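Local coordinates for protein ultraspiracle (Drosophila melanogaster, PDB 1HG4) that is a nuclear hormone receptor whose ligand-binding domain, holding a phospholipid in its pocket, is locked in an inactive conformation, and which probably regulates transcription of target genes, at residues 74-79 and 198-203; 161-166 and 233-238. All blocks are in the same frame, centred on the assembly; numbering follows the deposited sequence.

Both contacts belong to the helical ligand-binding domain of a nuclear receptor, with centres 27 Å apart and nearest atoms about 11 Å apart, so neither touches the other. Contact 1 sets the turn in front of helix 78-100 against the start of helix 197-218, at a face that meets a neighbouring subunit. The centre of contact 1 is 19 Å from the centre of the chain. Contact 2, 12 Å from that centre, crosses helix 154-171 over helix 225-250. Helix 78-100 ties them together: its beginning lies in contact 1, while its later residues underlie the leucines of contact 2. Of the two, contact 2 has a residue, L236, with its side chain about 10 Å from the bound phospholipid.

Contact 1: 74-79 and 198-203; sequences AQVPLD and AEIEMC
V76 reaches across to E199 and I200 with one methyl group, CG1, and this branch carries nearly all of a small contact that buries 96 Å² in total. The methyl meets the aliphatic part of E199, CG1 of V76 lying 4.1 Å from CG of E199, and then brushes CG1 of I200 at 4.5 Å. The valine methyl stands anti to its own carbonyl carbon (chi1 -51°), which turns it to the helix opposite. E199 suits this place because its chain has two characters: CG offers apolar surface, whereas the bend at chi2 (76°) turns the carboxylate away from the valine, so that the methylene, and not the charge, faces V76. I200, a buried isoleucine, adds the edge of its CG1 branch, a looser apolar neighbour. The backbones stay 8.0 Å apart at their nearest CA atoms, those of V76 and E199, and no hydrogen bond bridges the segments.

In the three-layered helical sandwich of nuclear receptor ligand-binding domains, 74-77 end the loop that joins helix 46-68 to helix 78-100, L78 and D79 begin that helix, and 198-203 is the first part of helix 197-218. P77 occupies the N-cap position of helix 78-100, a place a proline tolerates well because its missing N-H costs nothing there, and the carbonyl of V76 accepts a hydrogen bond from the side chain of Q81. L78 turns to L263 and L266 of helix 258-266, which by its C-terminal place probably corresponds to the family's activation helix. The first-turn amides of A198 and E199, which have no earlier turn of helix to bond to, are taken up by the carboxylate of E205 of a second subunit, and D212 of that subunit receives a bond from the N of L78.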
loop_
_atom_site.group_PDB
_atom_site.type_symbol
_atom_site.label_atom_id
_atom_site.label_comp_id
_atom_site.label_asym_id
_atom_site.label_seq_id
_atom_site.Cartn_x
_atom_site.Cartn_y
_atom_site.Cartn_z
ATOM N N ALA A 74 -16.833 -2.623 7.270
ATOM C CA ALA A 74 -17.982 -3.071 6.480
ATOM C C ALA A 74 -17.834 -2.789 4.995
ATOM O O ALA A 74 -18.653 -3.240 4.184
ATOM C CB ALA A 74 -19.262 -2.422 6.997
ATOM N N GLN A 75 -16.796 -2.045 4.626
ATOM C CA GLN A 75 -16.591 -1.742 3.224
ATOM C C GLN A 75 -15.782 -2.783 2.479
ATOM O O GLN A 75 -16.024 -3.030 1.302
ATOM C CB GLN A 75 -15.946 -0.371 3.052
ATOM C CG GLN A 75 -16.969 0.727 2.916
ATOM C CD GLN A 75 -17.947 0.734 4.065
ATOM O OE1 GLN A 75 -17.582 1.026 5.210
ATOM N NE2 GLN A 75 -19.202 0.403 3.773
ATOM N N VAL A 76 -14.817 -3.396 3.139
ATOM C CA VAL A 76 -14.035 -4.388 2.441
ATOM C C VAL A 76 -14.984 -5.506 2.059
ATOM O O VAL A 76 -16.052 -5.654 2.649
ATOM C CB VAL A 76 -12.893 -4.921 3.312
ATOM C CG1 VAL A 76 -12.117 -3.753 3.875
ATOM C CG2 VAL A 76 -13.426 -5.808 4.412
ATOM N N PRO A 77 -14.634 -6.282 1.030
ATOM C CA PRO A 77 -15.550 -7.367 0.660
ATOM C C PRO A 77 -15.797 -8.337 1.823
ATOM O O PRO A 77 -14.910 -8.586 2.649
ATOM C CB PRO A 77 -14.854 -8.023 -0.541
ATOM C CG PRO A 77 -13.394 -7.634 -0.387
ATOM C CD PRO A 77 -13.453 -6.227 0.146
ATOM N N LEU A 78 -17.018 -8.858 1.885
ATOM C CA LEU A 78 -17.436 -9.791 2.929
ATOM C C LEU A 78 -16.408 -10.891 3.178
ATOM O O LEU A 78 -16.083 -11.212 4.316
ATOM C CB LEU A 78 -18.763 -10.432 2.537
ATOM C CG LEU A 78 -19.929 -10.207 3.493
ATOM C CD1 LEU A 78 -21.193 -10.875 2.940
ATOM C CD2 LEU A 78 -19.566 -10.760 4.870
ATOM N N ASP A 79 -15.894 -11.472 2.103
ATOM C CA ASP A 79 -14.921 -12.537 2.252
ATOM C C ASP A 79 -13.727 -12.065 3.063
ATOM O O ASP A 79 -13.165 -12.828 3.837
ATOM C CB ASP A 79 -14.490 -13.076 0.879
ATOM C CG ASP A 79 -15.633 -13.791 0.146
ATOM O OD1 ASP A 79 -16.707 -14.000 0.760
ATOM O OD2 ASP A 79 -15.471 -14.150 -1.041
ATOM N N ALA A 198 -4.132 -3.388 0.801
ATOM C CA ALA A 198 -3.771 -1.971 0.882
ATOM C C ALA A 198 -4.707 -1.187 1.797
ATOM O O ALA A 198 -4.265 -0.502 2.718
ATOM C CB ALA A 198 -3.755 -1.349 -0.518
ATOM N N GLU A 199 -6.002 -1.282 1.525
ATOM C CA GLU A 199 -7.002 -0.604 2.342
ATOM C C GLU A 199 -6.866 -0.966 3.821
ATOM O O GLU A 199 -6.947 -0.097 4.684
ATOM C CB GLU A 199 -8.405 -0.963 1.857
ATOM C CG GLU A 199 -9.501 -0.703 2.885
ATOM C CD GLU A 199 -9.861 0.770 3.036
ATOM O OE1 GLU A 199 -9.081 1.635 2.583
ATOM O OE2 GLU A 199 -10.929 1.056 3.623
ATOM N N ILE A 200 -6.645 -2.243 4.114
ATOM C CA ILE A 200 -6.516 -2.689 5.498
ATOM C C ILE A 200 -5.235 -2.153 6.180
ATOM O O ILE A 200 -5.269 -1.699 7.336
ATOM C CB ILE A 200 -6.577 -4.242 5.556
ATOM C CG1 ILE A 200 -7.869 -4.726 4.893
ATOM C CG2 ILE A 200 -6.570 -4.721 6.977
ATOM C CD1 ILE A 200 -8.017 -6.231 4.864
ATOM N N GLU A 201 -4.116 -2.191 5.459
ATOM C CA GLU A 201 -2.844 -1.701 5.985
ATOM C C GLU A 201 -2.953 -0.220 6.293
ATOM O O GLU A 201 -2.325 0.289 7.220
ATOM C CB GLU A 201 -1.720 -1.916 4.965
ATOM C CG GLU A 201 -0.425 -1.162 5.282
ATOM C CD GLU A 201 0.313 -1.662 6.543
ATOM O OE1 GLU A 201 -0.059 -2.713 7.105
ATOM O OE2 GLU A 201 1.293 -1.002 6.960
ATOM N N MET A 202 -3.760 0.470 5.502
ATOM C CA MET A 202 -3.948 1.898 5.664
ATOM C C MET A 202 -4.677 2.177 6.994
ATOM O O MET A 202 -4.244 3.021 7.788
ATOM C CB MET A 202 -4.712 2.436 4.445
ATOM C CG MET A 202 -4.255 3.810 3.984
ATOM S SD MET A 202 -2.431 4.017 3.983
ATOM C CE MET A 202 -2.225 4.882 5.534
ATOM N N CYS A 203 -5.775 1.473 7.240
ATOM C CA CYS A 203 -6.495 1.619 8.499
ATOM C C CYS A 203 -5.501 1.385 9.651
ATOM O O CYS A 203 -5.451 2.163 10.608
ATOM C CB CYS A 203 -7.608 0.579 8.594
ATOM S SG CYS A 203 -8.864 0.683 7.283
#

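Contact 2: 161-166 and 233-238; sequences LSELSV and LPALRS
A small interface between two helices, 154-171 and 225-250, brings L164 and E163 of the first against A235 and L236 of the second. The segments are inclined at 134° between their N-to-C directions, nearer antiparallel than parallel but well off it, and their axes approach to 9.8 Å. L164 does most of the work: its CD2 rests 4.3 Å from the methyl CB of A235, while its other branch, CD1, meets CD2 of L236 at 4.2 Å. Alanine suits the spot where the backbones come closest, E163 and A235 having CA atoms 6.8 Å apart, since a single methyl fills it.

These two helices lie together in an outer layer of the nuclear receptor sandwich, over helix 78-100 of the middle layer. I94 of that helix touches both L164 and L236, and A98 also touches L164, so the leucines pack where these helices meet, and L236 also touches I185 of helix 175-186. Next to L164 in sequence, E163 stretches out with CG anti to its carbonyl carbon (chi1 -64°), and its OE1 passes A235 CB at 4.1 Å, a van der Waals contact; OE2 makes a salt bridge with R159. Helix 154-171 widens here into a pi-type turn, closed by V166 N to L161 O at 2.8 Å. Helix 225-250 is kinked at L233 and P234, the proline having no N-H to give to the preceding turn.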
loop_
_atom_site.group_PDB
_atom_site.type_symbol
_atom_site.label_atom_id
_atom_site.label_comp_id
_atom_site.label_asym_id
_atom_site.label_seq_id
_atom_site.Cartn_x
_atom_site.Cartn_y
_atom_site.Cartn_z
ATOM N N LEU A 161 -1.251 -13.553 32.642
ATOM C CA LEU A 161 -1.132 -12.552 33.695
ATOM C C LEU A 161 0.263 -11.976 33.851
ATOM O O LEU A 161 0.412 -10.805 34.182
ATOM C CB LEU A 161 -1.609 -13.136 35.029
ATOM C CG LEU A 161 -3.085 -13.540 35.042
ATOM C CD1 LEU A 161 -3.422 -14.301 36.303
ATOM C CD2 LEU A 161 -3.934 -12.296 34.927
ATOM N N SER A 162 1.289 -12.785 33.617
ATOM C CA SER A 162 2.661 -12.301 33.744
ATOM C C SER A 162 3.122 -11.525 32.511
ATOM O O SER A 162 3.688 -10.436 32.625
ATOM C CB SER A 162 3.605 -13.470 33.982
ATOM O OG SER A 162 3.263 -14.138 35.183
ATOM N N GLU A 163 2.865 -12.094 31.334
ATOM C CA GLU A 163 3.269 -11.490 30.072
ATOM C C GLU A 163 2.387 -10.357 29.539
ATOM O O GLU A 163 2.833 -9.542 28.735
ATOM C CB GLU A 163 3.413 -12.588 29.024
ATOM C CG GLU A 163 4.519 -13.569 29.369
ATOM C CD GLU A 163 4.660 -14.689 28.354
ATOM O OE1 GLU A 163 4.726 -14.388 27.141
ATOM O OE2 GLU A 163 4.718 -15.872 28.772
ATOM N N LEU A 164 1.144 -10.285 29.989
ATOM C CA LEU A 164 0.264 -9.232 29.522
ATOM C C LEU A 164 -0.200 -8.307 30.641
ATOM O O LEU A 164 0.224 -7.147 30.700
ATOM C CB LEU A 164 -0.933 -9.846 28.796
ATOM C CG LEU A 164 -0.552 -10.698 27.572
ATOM C CD1 LEU A 164 -1.776 -11.414 27.032
ATOM C CD2 LEU A 164 0.088 -9.818 26.489
ATOM N N SER A 165 -1.049 -8.815 31.535
ATOM C CA SER A 165 -1.574 -8.011 32.644
ATOM C C SER A 165 -0.510 -7.250 33.440
ATOM O O SER A 165 -0.584 -6.029 33.577
ATOM C CB SER A 165 -2.381 -8.890 33.602
ATOM O OG SER A 165 -3.523 -9.436 32.965
ATOM N N VAL A 166 0.473 -7.970 33.966
ATOM C CA VAL A 166 1.535 -7.346 34.747
ATOM C C VAL A 166 2.263 -6.263 33.966
ATOM O O VAL A 166 2.390 -5.139 34.440
ATOM C CB VAL A 166 2.562 -8.411 35.260
ATOM C CG1 VAL A 166 3.788 -7.739 35.870
ATOM C CG2 VAL A 166 1.899 -9.299 36.301
ATOM N N LEU A 233 2.189 -7.075 21.510
ATOM C CA LEU A 233 1.494 -7.797 20.439
ATOM C C LEU A 233 2.023 -9.201 20.159
ATOM O O LEU A 233 1.241 -10.144 20.020
ATOM C CB LEU A 233 1.498 -6.974 19.148
ATOM C CG LEU A 233 0.652 -5.702 19.213
ATOM C CD1 LEU A 233 0.711 -4.979 17.871
ATOM C CD2 LEU A 233 -0.784 -6.054 19.576
ATOM N N PRO A 234 3.352 -9.359 20.055
ATOM C CA PRO A 234 3.903 -10.690 19.796
ATOM C C PRO A 234 3.570 -11.683 20.920
ATOM O O PRO A 234 3.292 -12.857 20.672
ATOM C CB PRO A 234 5.399 -10.422 19.674
ATOM C CG PRO A 234 5.434 -9.071 19.079
ATOM C CD PRO A 234 4.395 -8.337 19.903
ATOM N N ALA A 235 3.597 -11.209 22.154
ATOM C CA ALA A 235 3.290 -12.070 23.282
ATOM C C ALA A 235 1.803 -12.428 23.250
ATOM O O ALA A 235 1.404 -13.528 23.636
ATOM C CB ALA A 235 3.650 -11.369 24.591
ATOM N N LEU A 236 0.983 -11.499 22.773
ATOM C CA LEU A 236 -0.449 -11.744 22.687
ATOM C C LEU A 236 -0.696 -12.837 21.650
ATOM O O LEU A 236 -1.471 -13.769 21.881
ATOM C CB LEU A 236 -1.192 -10.470 22.283
ATOM C CG LEU A 236 -2.466 -10.136 23.065
ATOM C CD1 LEU A 236 -3.177 -8.966 22.383
ATOM C CD2 LEU A 236 -3.382 -11.348 23.140
ATOM N N ARG A 237 -0.030 -12.726 20.506
ATOM C CA ARG A 237 -0.191 -13.715 19.441
ATOM C C ARG A 237 0.256 -15.109 19.868
ATOM O O ARG A 237 -0.429 -16.096 19.617
ATOM C CB ARG A 237 0.599 -13.308 18.196
ATOM C CG ARG A 237 0.371 -14.261 17.034
ATOM C CD ARG A 237 1.156 -13.896 15.793
ATOM N NE ARG A 237 0.955 -14.895 14.743
ATOM C CZ ARG A 237 1.617 -14.929 13.589
ATOM N NH1 ARG A 237 2.539 -14.011 13.320
ATOM N NH2 ARG A 237 1.362 -15.885 12.705
ATOM N N SER A 238 1.415 -15.191 20.508
ATOM C CA SER A 238 1.926 -16.470 20.960
ATOM C C SER A 238 0.979 -17.165 21.941
ATOM O O SER A 238 0.679 -18.339 21.795
ATOM C CB SER A 238 3.289 -16.283 21.617
ATOM O OG SER A 238 3.855 -17.545 21.925
#